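Local coordinates for protein esterase Rv0045c (Mycobacterium tuberculosis, PDB 6WYN) that hydrolyses carboxylic esters, preferring short straight-chain alkyl esters, and is likely involved in ester and lipid metabolism, at residues 53-57 / 317-321; 75-79 / 99-103; 92-96 / 235-239; 115-119 / 249-253; 214-218 / 245-249. All blocks are in the same frame, centred on the assembly; numbering follows the deposited sequence.

The five contacts run from the helices at the chain ends, on the alpha/beta domain, to helices and a hairpin that probably belong to the inserted cap. Interactions 1 and 2 touch, in part through a probable hydrogen bond between Q55 OE1 and T100 OG1, 2.7 Å apart, and D99 accepts a hydrogen bond from H96 of interaction 3. Interactions 3 and 4, centres about 9 Å apart, lie near the active site: the side chain of Q93 is about 7 Å from that of S155, the probable nucleophile, and that of H117 about 4 Å from G91, a selectivity site. Interaction 5 shares R249 with interaction 4; its centre is about 25 Å from that of interaction 1.

Interaction 1 of 5, residues 53-57 / 317-321; sequences AEQAG and PRALI
R318 reaches from the start of helix 317-328 to the end of helix 49-55, where its side chain meets backbone oxygens. CB leaves its own helix toward residues 53-57, and with CG anti to the carbonyl carbon (chi1 -67°) the chain runs on extended to NE. CG and CD pass alongside the carbonyl oxygen of Q55, each 3.7 Å from Q55 O. NE then donates to it, with R318 NE and Q55 O 2.7 Å apart and an N-H...O angle of 153°, approaching from above the carbonyl plane. At the tip, R318 NH2 bonds to E54 O at 3.1 Å, this time in the carbonyl plane, and adds a weak bond to Q55 O. G57 CA lies over one face of the guanidinium, whose edge meets the two oxygens. E54 O is thus gripped twice, because G57 N also donates to it at 2.7 Å.

Beside the arginine the packing is largely apolar. Q55, through CG and CD, crosses the P317 ring at about a right angle, and I321 CD1 meets A56 CB at 4.2 Å; the Q55 amide itself is held by T100 through OE1. The geometry at G57, with positive phi, is that of a Schellman motif. An arginine gripping the carbonyls of E54 and Q55 beside the Schellman turn joins the first helix of the chain, 49-55, to the last, 317-328, on the alpha/beta-hydrolase domain.

Interaction 2 of 5, residues 75-79 / 99-103; sequences ALRWG and DTVIV
The indole of W78 has I102 over one face and the carboxylate of D99 at its edge. I102 CG2 sits 3.5 Å from the centroid of the W78 five-membered ring, 18° off the normal, a CH-pi contact; I102 CD1 continues along the same residue toward W78 NE1, 3.7 Å away. At the rim, D99 OD1 approaches W78 CZ2 in the ring plane at 3.3 Å, with the carboxylate turned 63° from the indole. V103 CG2 comes in obliquely at the far end of the six-membered ring, 3.7 Å from W78 CZ3. The helix therefore touches the indole along much of its length, I102 over the pyrrole half, D99 and V103 meeting the benzo half.

I102 has CG2 anti to its own backbone nitrogen while CG1 turns off beside it, which lets the two branches of one residue reach different parts of the ring. A water completes the polar side: it donates to D99 OD1 at 2.8 Å and accepts weakly from W78 NE1. The other carboxylate oxygen, D99 OD2, is bonded to H96 ND1, so both ends of this buried acid are satisfied.

Helix 99-105 belongs to the beta-alpha-beta crossover between the parallel neighbours 85-88 and 109-112, and here it covers the adjoining antiparallel strand 73-78, as expected of a helix flanking the central sheet of an alpha/beta hydrolase.

Interaction 3 of 5, residues 92-96 / 235-239; sequences GQNAH and FHNSR
H96 and H236, whose CB atoms both point across the contact, turn CG beside their own backbone nitrogens (chi1 -81° and -66°) and meet face to face. Their rings form a face-to-face stack with centroids 3.6 Å apart and planes only 3° from parallel, although the two side chains cross at about a right angle. F235 CD2 lies over the opposite face of H236, while H96 is fixed in rotation by D99 and E45, bonded to its ND1 and NE2. N94 takes the other route: CG sits between the backbone N and the carbonyl carbon, folding OD1 back to accept from H96 N at 2.9 Å. This Asx turn belongs to the loop that follows strand 85-88, which in alpha/beta hydrolases usually contributes to the oxyanion hole, and helix 227-237 probably belongs to the inserted cap. N94 ND2 is left to donate to N237 OD1 at 3.1 Å, from above its carbonyl plane, and the two amides slide past each other in opposite directions. N237 ND2 bonds to G92 O at 2.8 Å, almost in its own amide plane. A water donating to both Q93 O and N237 OD1 closes the polar group.

Interaction 4 of 5, residues 115-119 / 249-253; sequences PGHGH and RYDAI
H119 lies over the guanidinium of R249, the two flat groups only 16° from parallel. R249 NH1 is 3.7 Å from H119 CE1, and the imidazole sits toward the rim of the guanidinium rather than over its middle. The arginine chain runs extended from CG to NE, passing G118 O on the way with its CB and CD; at the tip, NH1 donates in the guanidinium plane to a water that in turn donates to G118 O.

H117 is turned differently. Its ring meets the CB of Y250 obliquely, 3.6 Å from H117 CD2, and has I253 CD1 at its edge, close to NE2. H117 ND1 donates to P115 O at 2.7 Å, which holds the ring in its rotation, and a second water joins H117 NE2 to D251 O. Between these side chains the two loops run nearly antiparallel and share one direct backbone bond, D251 N to G116 O, 2.9 Å long and nearly straight at 168°. Y250 CA adds a CA-H...O contact to the same oxygen, and Y128 holds D251 OD2.

Residues 115-119 belong to the DxPGxG loop familiar from this superfamily, and H117 lies beside the selectivity site G91. The join rests on one backbone hydrogen bond, two water bridges and a guanidinium lying against the face of the H119 ring, and the arginine would be expected to disfavour a protonated H119.

Interaction 5 of 5, residues 214-218 / 245-249; sequences MLDLT and NWVWR
M214 bends its side chain to lay the methyl group on W248. CG stands anti to the carbonyl carbon (chi1 -58°) and the chain runs on extended to SD, where chi3 of 100° turns CE over the indole. CE then lies 3.5 Å from the centroid of the W248 five-membered ring, in a CH-pi contact. The sulfur stands farther off, above the six-membered ring with M214 SD 4.7 Å from its centroid, so the pair counts as a Met-aromatic contact in which the methyl is the nearer part. The same bend brings CE against the backbone of the strand, 3.3 Å from both V247 C and W248 N, while SD rests on W246 CB at 3.6 Å.

W248 sets off to one side of the helix, but its first torsion (chi1 -63°) swings the benzo end of the indole toward it. Its far edge then meets the next turn: T218 OG1 lies in the ring plane 3.7 Å from W248 CH2, and L217 CD2 is at the same rim, near CZ2. T218 OG1 is itself fixed from within the helix, donating to M214 O at 3.0 Å. W246 starts out toward the helix, but its ring leads away and meets F211 edge to face.

On the face turned away from M214, W248 stacks on the ring of Y250; the ring of F208 also meets it, steeply inclined. Helix 211-221 thus packs on one strand of the two-stranded antiparallel hairpin 238-240/246-248, within what is probably the inserted cap of this alpha/beta hydrolase.

Interaction 1 of 5, residues 53-57 / 317-321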
# COMPACT_ATOMS: atom_id res chain seq x y z
N ALA A 53 -7.87 16.17 2.99
CA ALA A 53 -8.41 17.07 1.94
C ALA A 53 -7.46 18.28 1.71
O ALA A 53 -7.19 18.57 0.58
CB ALA A 53 -9.81 17.52 2.29
N GLU A 54 -6.95 18.92 2.76
CA GLU A 54 -6.00 20.06 2.66
C GLU A 54 -4.71 19.59 1.94
O GLU A 54 -4.33 20.17 0.93
CB GLU A 54 -5.81 20.59 4.08
CG GLU A 54 -4.80 21.71 4.26
CD GLU A 54 -4.43 22.01 5.72
OE1 GLU A 54 -3.85 23.10 5.99
OE2 GLU A 54 -4.71 21.15 6.61
N GLN A 55 -4.10 18.48 2.37
CA GLN A 55 -2.90 17.92 1.68
C GLN A 55 -3.20 17.66 0.21
O GLN A 55 -2.30 17.86 -0.62
CB GLN A 55 -2.38 16.70 2.42
CG GLN A 55 -1.07 16.16 1.88
CD GLN A 55 -0.57 14.95 2.65
OE1 GLN A 55 -1.29 13.97 2.91
NE2 GLN A 55 0.71 14.96 2.95
N ALA A 56 -4.42 17.26 -0.15
CA ALA A 56 -4.76 16.99 -1.55
C ALA A 56 -5.12 18.30 -2.26
O ALA A 56 -5.36 18.23 -3.48
CB ALA A 56 -5.91 16.01 -1.64
N GLY A 57 -5.27 19.40 -1.53
CA GLY A 57 -5.66 20.71 -2.12
C GLY A 57 -7.07 20.66 -2.67
O GLY A 57 -7.31 21.15 -3.76
N PRO A 317 1.34 13.13 -3.00
CA PRO A 317 0.02 12.58 -3.36
C PRO A 317 -0.69 13.32 -4.51
O PRO A 317 -1.34 12.69 -5.35
CB PRO A 317 -0.77 12.69 -2.05
CG PRO A 317 -0.01 13.68 -1.18
CD PRO A 317 1.45 13.55 -1.59
N ARG A 318 -0.47 14.64 -4.61
CA ARG A 318 -1.15 15.45 -5.65
C ARG A 318 -0.65 14.98 -7.00
O ARG A 318 -1.48 14.79 -7.92
CB ARG A 318 -0.96 16.96 -5.44
CG ARG A 318 -1.64 17.54 -4.20
CD ARG A 318 -1.43 19.05 -3.98
NE ARG A 318 -1.82 19.51 -2.64
CZ ARG A 318 -1.66 20.75 -2.15
NH1 ARG A 318 -1.08 21.70 -2.86
NH2 ARG A 318 -2.07 21.05 -0.92
N ALA A 319 0.65 14.73 -7.13
CA ALA A 319 1.21 14.27 -8.43
C ALA A 319 0.67 12.85 -8.70
O ALA A 319 0.27 12.55 -9.82
CB ALA A 319 2.74 14.34 -8.38
N LEU A 320 0.54 12.02 -7.66
CA LEU A 320 -0.03 10.66 -7.88
C LEU A 320 -1.52 10.71 -8.28
O LEU A 320 -1.94 9.91 -9.14
CB LEU A 320 0.22 9.77 -6.65
CG LEU A 320 -0.19 8.32 -6.87
CD1 LEU A 320 0.49 7.78 -8.12
CD2 LEU A 320 0.17 7.45 -5.66
N ILE A 321 -2.29 11.58 -7.68
CA ILE A 321 -3.72 11.75 -8.05
C ILE A 321 -3.82 12.01 -9.57
O ILE A 321 -4.59 11.35 -10.29
CB ILE A 321 -4.36 12.84 -7.17
CG1 ILE A 321 -4.54 12.36 -5.72
CG2 ILE A 321 -5.68 13.28 -7.78
CD1 ILE A 321 -4.55 13.49 -4.69

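Interaction 2 of 5, residues 75-79 / 99-103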
# COMPACT_ATOMS: atom_id res chain seq x y z
N ALA A 75 -10.89 -3.52 5.20
CA ALA A 75 -10.68 -2.53 4.14
C ALA A 75 -11.46 -1.28 4.49
O ALA A 75 -12.39 -1.36 5.37
CB ALA A 75 -11.06 -3.06 2.79
N LEU A 76 -11.03 -0.16 3.92
CA LEU A 76 -11.84 1.09 3.90
C LEU A 76 -12.56 1.19 2.57
O LEU A 76 -11.90 1.11 1.51
CB LEU A 76 -10.92 2.29 4.12
CG LEU A 76 -10.22 2.32 5.47
CD1 LEU A 76 -9.31 3.52 5.57
CD2 LEU A 76 -11.25 2.33 6.59
N ARG A 77 -13.87 1.36 2.61
CA ARG A 77 -14.72 1.50 1.41
C ARG A 77 -15.16 2.96 1.34
O ARG A 77 -15.87 3.43 2.27
CB ARG A 77 -15.91 0.53 1.41
CG ARG A 77 -16.71 0.54 0.12
CD ARG A 77 -17.65 -0.64 -0.01
NE ARG A 77 -18.65 -0.55 1.05
CZ ARG A 77 -19.40 -1.57 1.47
NH1 ARG A 77 -20.24 -1.38 2.48
NH2 ARG A 77 -19.34 -2.73 0.86
N TRP A 78 -14.75 3.62 0.25
CA TRP A 78 -14.96 5.07 0.01
C TRP A 78 -16.04 5.28 -1.03
O TRP A 78 -15.98 4.57 -2.07
CB TRP A 78 -13.67 5.70 -0.49
CG TRP A 78 -12.53 5.63 0.47
CD1 TRP A 78 -11.66 4.59 0.71
CD2 TRP A 78 -12.12 6.70 1.31
NE1 TRP A 78 -10.73 4.96 1.64
CE2 TRP A 78 -10.98 6.27 2.01
CE3 TRP A 78 -12.60 8.00 1.49
CZ2 TRP A 78 -10.32 7.09 2.92
CZ3 TRP A 78 -11.93 8.82 2.37
CH2 TRP A 78 -10.81 8.38 3.06
N GLY A 79 -16.95 6.22 -0.76
CA GLY A 79 -17.91 6.70 -1.77
C GLY A 79 -19.06 5.73 -2.01
O GLY A 79 -19.61 5.80 -3.13
N ASP A 99 -5.48 7.70 2.03
CA ASP A 99 -6.57 8.67 2.35
C ASP A 99 -6.46 9.92 1.44
O ASP A 99 -7.46 10.38 0.88
CB ASP A 99 -6.54 9.04 3.83
CG ASP A 99 -6.95 7.94 4.80
OD1 ASP A 99 -7.36 6.82 4.32
OD2 ASP A 99 -6.83 8.21 6.03
N THR A 100 -5.27 10.49 1.34
CA THR A 100 -5.08 11.78 0.64
C THR A 100 -5.37 11.54 -0.81
O THR A 100 -6.17 12.30 -1.38
CB THR A 100 -3.72 12.42 0.92
OG1 THR A 100 -3.63 12.74 2.30
CG2 THR A 100 -3.52 13.67 0.07
N VAL A 101 -4.77 10.51 -1.39
CA VAL A 101 -5.00 10.20 -2.82
C VAL A 101 -6.50 9.97 -3.07
O VAL A 101 -7.04 10.42 -4.08
CB VAL A 101 -4.11 9.02 -3.27
CG1 VAL A 101 -4.56 8.42 -4.57
CG2 VAL A 101 -2.65 9.42 -3.35
N ILE A 102 -7.14 9.15 -2.24
CA ILE A 102 -8.56 8.79 -2.48
C ILE A 102 -9.42 10.05 -2.34
O ILE A 102 -10.26 10.24 -3.18
CB ILE A 102 -8.94 7.62 -1.56
CG1 ILE A 102 -8.23 6.38 -2.09
CG2 ILE A 102 -10.44 7.43 -1.49
CD1 ILE A 102 -8.43 5.19 -1.22
N VAL A 103 -9.18 10.88 -1.36
CA VAL A 103 -9.98 12.12 -1.12
C VAL A 103 -9.77 13.05 -2.32
O VAL A 103 -10.76 13.55 -2.89
CB VAL A 103 -9.60 12.74 0.24
CG1 VAL A 103 -10.09 14.20 0.42
CG2 VAL A 103 -10.17 11.90 1.35
O HOH W 1 -7.76 4.83 2.46

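Interaction 3 of 5, residues 92-96 / 235-239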
# COMPACT_ATOMS: atom_id res chain seq x y z
N GLY A 92 4.59 -2.59 6.01
CA GLY A 92 4.64 -1.69 7.16
C GLY A 92 3.63 -0.56 7.08
O GLY A 92 3.77 0.40 7.86
N GLN A 93 2.71 -0.59 6.11
CA GLN A 93 1.68 0.47 5.94
C GLN A 93 0.29 -0.07 6.33
O GLN A 93 0.20 -1.21 6.78
CB GLN A 93 1.70 1.00 4.51
CG GLN A 93 3.03 1.64 4.12
CD GLN A 93 2.94 2.36 2.80
OE1 GLN A 93 2.18 1.96 1.89
NE2 GLN A 93 3.80 3.36 2.68
N ASN A 94 -0.76 0.69 6.09
CA ASN A 94 -2.15 0.24 6.15
C ASN A 94 -2.94 1.03 5.11
O ASN A 94 -2.36 1.92 4.46
CB ASN A 94 -2.74 0.36 7.56
CG ASN A 94 -2.88 1.79 7.99
OD1 ASN A 94 -3.94 2.40 7.75
ND2 ASN A 94 -1.83 2.32 8.60
N ALA A 95 -4.21 0.69 4.98
CA ALA A 95 -5.13 1.30 4.01
C ALA A 95 -5.14 2.84 4.08
O ALA A 95 -5.45 3.46 3.06
CB ALA A 95 -6.50 0.73 4.24
N HIS A 96 -4.95 3.41 5.27
CA HIS A 96 -5.05 4.88 5.47
C HIS A 96 -3.93 5.60 4.70
O HIS A 96 -4.08 6.82 4.49
CB HIS A 96 -4.97 5.26 6.95
CG HIS A 96 -6.26 5.11 7.69
ND1 HIS A 96 -7.26 6.04 7.57
CD2 HIS A 96 -6.70 4.17 8.56
CE1 HIS A 96 -8.28 5.69 8.35
NE2 HIS A 96 -7.96 4.54 8.96
N PHE A 235 -0.55 7.75 13.96
CA PHE A 235 -1.92 7.54 14.51
C PHE A 235 -2.62 6.32 13.87
O PHE A 235 -3.04 5.38 14.57
CB PHE A 235 -2.71 8.81 14.26
CG PHE A 235 -4.15 8.69 14.63
CD1 PHE A 235 -4.51 8.37 15.93
CD2 PHE A 235 -5.14 8.86 13.67
CE1 PHE A 235 -5.85 8.25 16.27
CE2 PHE A 235 -6.48 8.73 14.01
CZ PHE A 235 -6.83 8.44 15.31
N HIS A 236 -2.69 6.26 12.54
CA HIS A 236 -3.38 5.15 11.80
C HIS A 236 -2.61 3.83 11.94
O HIS A 236 -3.23 2.76 11.86
CB HIS A 236 -3.56 5.52 10.34
CG HIS A 236 -4.49 6.65 10.14
ND1 HIS A 236 -5.67 6.74 10.84
CD2 HIS A 236 -4.39 7.75 9.35
CE1 HIS A 236 -6.31 7.80 10.43
NE2 HIS A 236 -5.54 8.48 9.55
N ASN A 237 -1.29 3.90 12.10
CA ASN A 237 -0.44 2.69 12.01
C ASN A 237 -0.15 2.14 13.39
O ASN A 237 0.64 1.17 13.49
CB ASN A 237 0.85 2.97 11.26
CG ASN A 237 1.27 1.82 10.38
OD1 ASN A 237 0.49 0.91 10.08
ND2 ASN A 237 2.51 1.89 9.90
N SER A 238 -0.74 2.72 14.41
CA SER A 238 -0.45 2.39 15.82
C SER A 238 -1.75 2.27 16.65
O SER A 238 -2.80 2.74 16.18
CB SER A 238 0.51 3.40 16.40
OG SER A 238 -0.11 4.61 16.76
N ARG A 239 -1.66 1.71 17.86
CA ARG A 239 -2.78 1.74 18.85
C ARG A 239 -2.27 1.73 20.29
O ARG A 239 -1.20 1.12 20.53
CB ARG A 239 -3.69 0.52 18.65
CG ARG A 239 -3.04 -0.81 19.02
CD ARG A 239 -3.74 -1.96 18.29
NE ARG A 239 -3.19 -3.24 18.68
CZ ARG A 239 -3.39 -3.84 19.87
NH1 ARG A 239 -2.84 -5.02 20.11
NH2 ARG A 239 -4.14 -3.28 20.81
O HOH W 2 -0.28 -1.57 9.42

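Interaction 4 of 5, residues 115-119 / 249-253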
# COMPACT_ATOMS: atom_id res chain seq x y z
N PRO A 115 -2.97 -8.74 4.67
CA PRO A 115 -2.68 -9.61 5.80
C PRO A 115 -1.50 -9.05 6.59
O PRO A 115 -0.49 -8.55 6.03
CB PRO A 115 -2.40 -10.95 5.14
CG PRO A 115 -3.24 -10.91 3.93
CD PRO A 115 -3.22 -9.48 3.43
N GLY A 116 -1.62 -9.11 7.89
CA GLY A 116 -0.56 -8.70 8.80
C GLY A 116 -0.51 -7.21 9.03
O GLY A 116 0.45 -6.76 9.65
N HIS A 117 -1.47 -6.45 8.52
CA HIS A 117 -1.44 -4.97 8.53
C HIS A 117 -2.84 -4.40 8.82
O HIS A 117 -3.87 -5.05 8.49
CB HIS A 117 -0.96 -4.50 7.15
CG HIS A 117 0.42 -4.92 6.78
ND1 HIS A 117 0.67 -6.12 6.14
CD2 HIS A 117 1.59 -4.27 6.91
CE1 HIS A 117 1.98 -6.20 5.91
NE2 HIS A 117 2.56 -5.08 6.40
N GLY A 118 -2.85 -3.19 9.34
CA GLY A 118 -4.07 -2.42 9.60
C GLY A 118 -4.95 -3.17 10.57
O GLY A 118 -4.43 -3.52 11.66
N HIS A 119 -6.18 -3.50 10.17
CA HIS A 119 -7.10 -4.34 10.97
C HIS A 119 -7.19 -5.74 10.38
O HIS A 119 -8.05 -6.48 10.83
CB HIS A 119 -8.47 -3.67 11.05
CG HIS A 119 -8.41 -2.37 11.78
ND1 HIS A 119 -9.12 -2.13 12.97
CD2 HIS A 119 -7.73 -1.23 11.51
CE1 HIS A 119 -8.90 -0.89 13.38
NE2 HIS A 119 -8.04 -0.31 12.48
N ARG A 249 0.43 -1.47 14.51
CA ARG A 249 -0.70 -2.30 14.02
C ARG A 249 -0.13 -3.41 13.13
O ARG A 249 -0.79 -4.48 12.99
CB ARG A 249 -1.75 -1.44 13.31
CG ARG A 249 -2.70 -0.70 14.22
CD ARG A 249 -3.93 -0.18 13.45
NE ARG A 249 -4.64 0.73 14.30
CZ ARG A 249 -5.54 0.38 15.21
NH1 ARG A 249 -5.84 -0.89 15.39
NH2 ARG A 249 -6.09 1.32 15.95
N TYR A 250 1.04 -3.21 12.51
CA TYR A 250 1.54 -4.23 11.56
C TYR A 250 2.43 -5.26 12.28
O TYR A 250 3.07 -4.95 13.27
CB TYR A 250 2.35 -3.65 10.40
CG TYR A 250 3.53 -2.80 10.80
CD1 TYR A 250 4.79 -3.34 11.06
CD2 TYR A 250 3.37 -1.44 10.96
CE1 TYR A 250 5.87 -2.53 11.41
CE2 TYR A 250 4.42 -0.61 11.31
CZ TYR A 250 5.68 -1.16 11.51
OH TYR A 250 6.68 -0.31 11.88
N ASP A 251 2.45 -6.45 11.73
CA ASP A 251 3.26 -7.59 12.19
C ASP A 251 4.61 -7.39 11.53
O ASP A 251 4.63 -7.16 10.26
CB ASP A 251 2.62 -8.91 11.76
CG ASP A 251 3.24 -10.18 12.36
OD1 ASP A 251 4.07 -10.06 13.24
OD2 ASP A 251 2.95 -11.25 11.85
N ALA A 252 5.69 -7.39 12.32
CA ALA A 252 7.03 -7.65 11.76
C ALA A 252 6.81 -8.64 10.60
O ALA A 252 5.97 -9.48 10.77
CB ALA A 252 7.98 -8.17 12.83
N ILE A 253 7.34 -8.38 9.42
CA ILE A 253 7.36 -9.36 8.29
C ILE A 253 8.66 -10.13 8.50
O ILE A 253 9.79 -9.53 8.26
CB ILE A 253 7.31 -8.68 6.92
CG1 ILE A 253 6.25 -7.57 6.84
CG2 ILE A 253 7.11 -9.71 5.82
CD1 ILE A 253 6.21 -6.85 5.50
O HOH W 3 4.96 -4.79 8.23
O HOH W 4 -4.93 -3.27 14.40

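Interaction 5 of 5, residues 214-218 / 245-249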
# COMPACT_ATOMS: atom_id res chain seq x y z
N MET A 214 6.93 6.63 19.18
CA MET A 214 6.73 6.05 17.83
C MET A 214 6.92 7.16 16.79
O MET A 214 7.61 6.93 15.78
CB MET A 214 5.33 5.43 17.76
CG MET A 214 5.15 4.36 18.84
SD MET A 214 3.59 3.50 18.59
CE MET A 214 4.16 2.01 17.79
N LEU A 215 6.40 8.35 17.08
CA LEU A 215 6.55 9.54 16.23
C LEU A 215 8.04 9.91 16.09
O LEU A 215 8.44 10.18 14.97
CB LEU A 215 5.69 10.66 16.80
CG LEU A 215 5.69 11.94 15.98
CD1 LEU A 215 5.31 11.70 14.54
CD2 LEU A 215 4.78 12.97 16.61
N ASP A 216 8.85 9.75 17.14
CA ASP A 216 10.31 10.09 17.15
C ASP A 216 11.06 9.19 16.17
O ASP A 216 11.87 9.70 15.39
CB ASP A 216 10.88 10.01 18.57
CG ASP A 216 10.49 11.19 19.46
OD1 ASP A 216 10.08 12.27 18.93
OD2 ASP A 216 10.63 11.05 20.71
N LEU A 217 10.72 7.90 16.16
CA LEU A 217 11.23 6.86 15.23
C LEU A 217 10.88 7.23 13.78
O LEU A 217 11.74 7.20 12.91
CB LEU A 217 10.56 5.57 15.70
CG LEU A 217 11.43 4.32 15.62
CD1 LEU A 217 12.76 4.56 16.35
CD2 LEU A 217 10.68 3.12 16.19
N THR A 218 9.65 7.67 13.52
CA THR A 218 9.16 8.00 12.16
C THR A 218 9.81 9.32 11.71
O THR A 218 10.21 9.45 10.55
CB THR A 218 7.63 8.07 12.22
OG1 THR A 218 7.18 6.83 12.77
CG2 THR A 218 7.02 8.33 10.88
N ASN A 245 0.86 1.86 27.28
CA ASN A 245 1.88 1.72 26.22
C ASN A 245 1.23 1.71 24.83
O ASN A 245 0.01 1.47 24.73
CB ASN A 245 2.68 0.43 26.39
CG ASN A 245 3.69 0.50 27.51
OD1 ASN A 245 3.95 1.57 28.06
ND2 ASN A 245 4.28 -0.64 27.85
N TRP A 246 2.04 1.92 23.78
CA TRP A 246 1.62 1.88 22.35
C TRP A 246 2.36 0.79 21.58
O TRP A 246 3.53 0.51 21.92
CB TRP A 246 1.86 3.24 21.70
CG TRP A 246 1.16 4.34 22.41
CD1 TRP A 246 1.44 4.84 23.65
CD2 TRP A 246 0.02 5.05 21.93
NE1 TRP A 246 0.58 5.86 23.95
CE2 TRP A 246 -0.31 6.01 22.91
CE3 TRP A 246 -0.73 4.99 20.75
CZ2 TRP A 246 -1.35 6.92 22.73
CZ3 TRP A 246 -1.77 5.87 20.58
CH2 TRP A 246 -2.08 6.82 21.56
N VAL A 247 1.71 0.25 20.54
CA VAL A 247 2.28 -0.78 19.62
C VAL A 247 1.93 -0.44 18.16
O VAL A 247 0.92 0.32 17.93
CB VAL A 247 1.76 -2.16 20.05
CG1 VAL A 247 2.19 -3.26 19.08
CG2 VAL A 247 2.22 -2.47 21.48
N TRP A 248 2.73 -0.92 17.21
CA TRP A 248 2.42 -0.89 15.76
C TRP A 248 1.27 -1.85 15.46
O TRP A 248 1.20 -2.96 16.05
CB TRP A 248 3.64 -1.24 14.90
CG TRP A 248 4.79 -0.27 15.01
CD1 TRP A 248 6.04 -0.53 15.50
CD2 TRP A 248 4.83 1.12 14.57
NE1 TRP A 248 6.84 0.59 15.40
CE2 TRP A 248 6.12 1.62 14.85
CE3 TRP A 248 3.90 1.99 13.97
CZ2 TRP A 248 6.51 2.93 14.55
CZ3 TRP A 248 4.28 3.28 13.68
CH2 TRP A 248 5.57 3.75 13.97
N ARG A 249 0.43 -1.47 14.51
CA ARG A 249 -0.70 -2.30 14.02
C ARG A 249 -0.13 -3.41 13.13
O ARG A 249 -0.79 -4.48 12.99
CB ARG A 249 -1.75 -1.44 13.31
CG ARG A 249 -2.70 -0.70 14.22
CD ARG A 249 -3.93 -0.18 13.45
NE ARG A 249 -4.64 0.73 14.30
CZ ARG A 249 -5.54 0.38 15.21
NH1 ARG A 249 -5.84 -0.89 15.39
NH2 ARG A 249 -6.09 1.32 15.95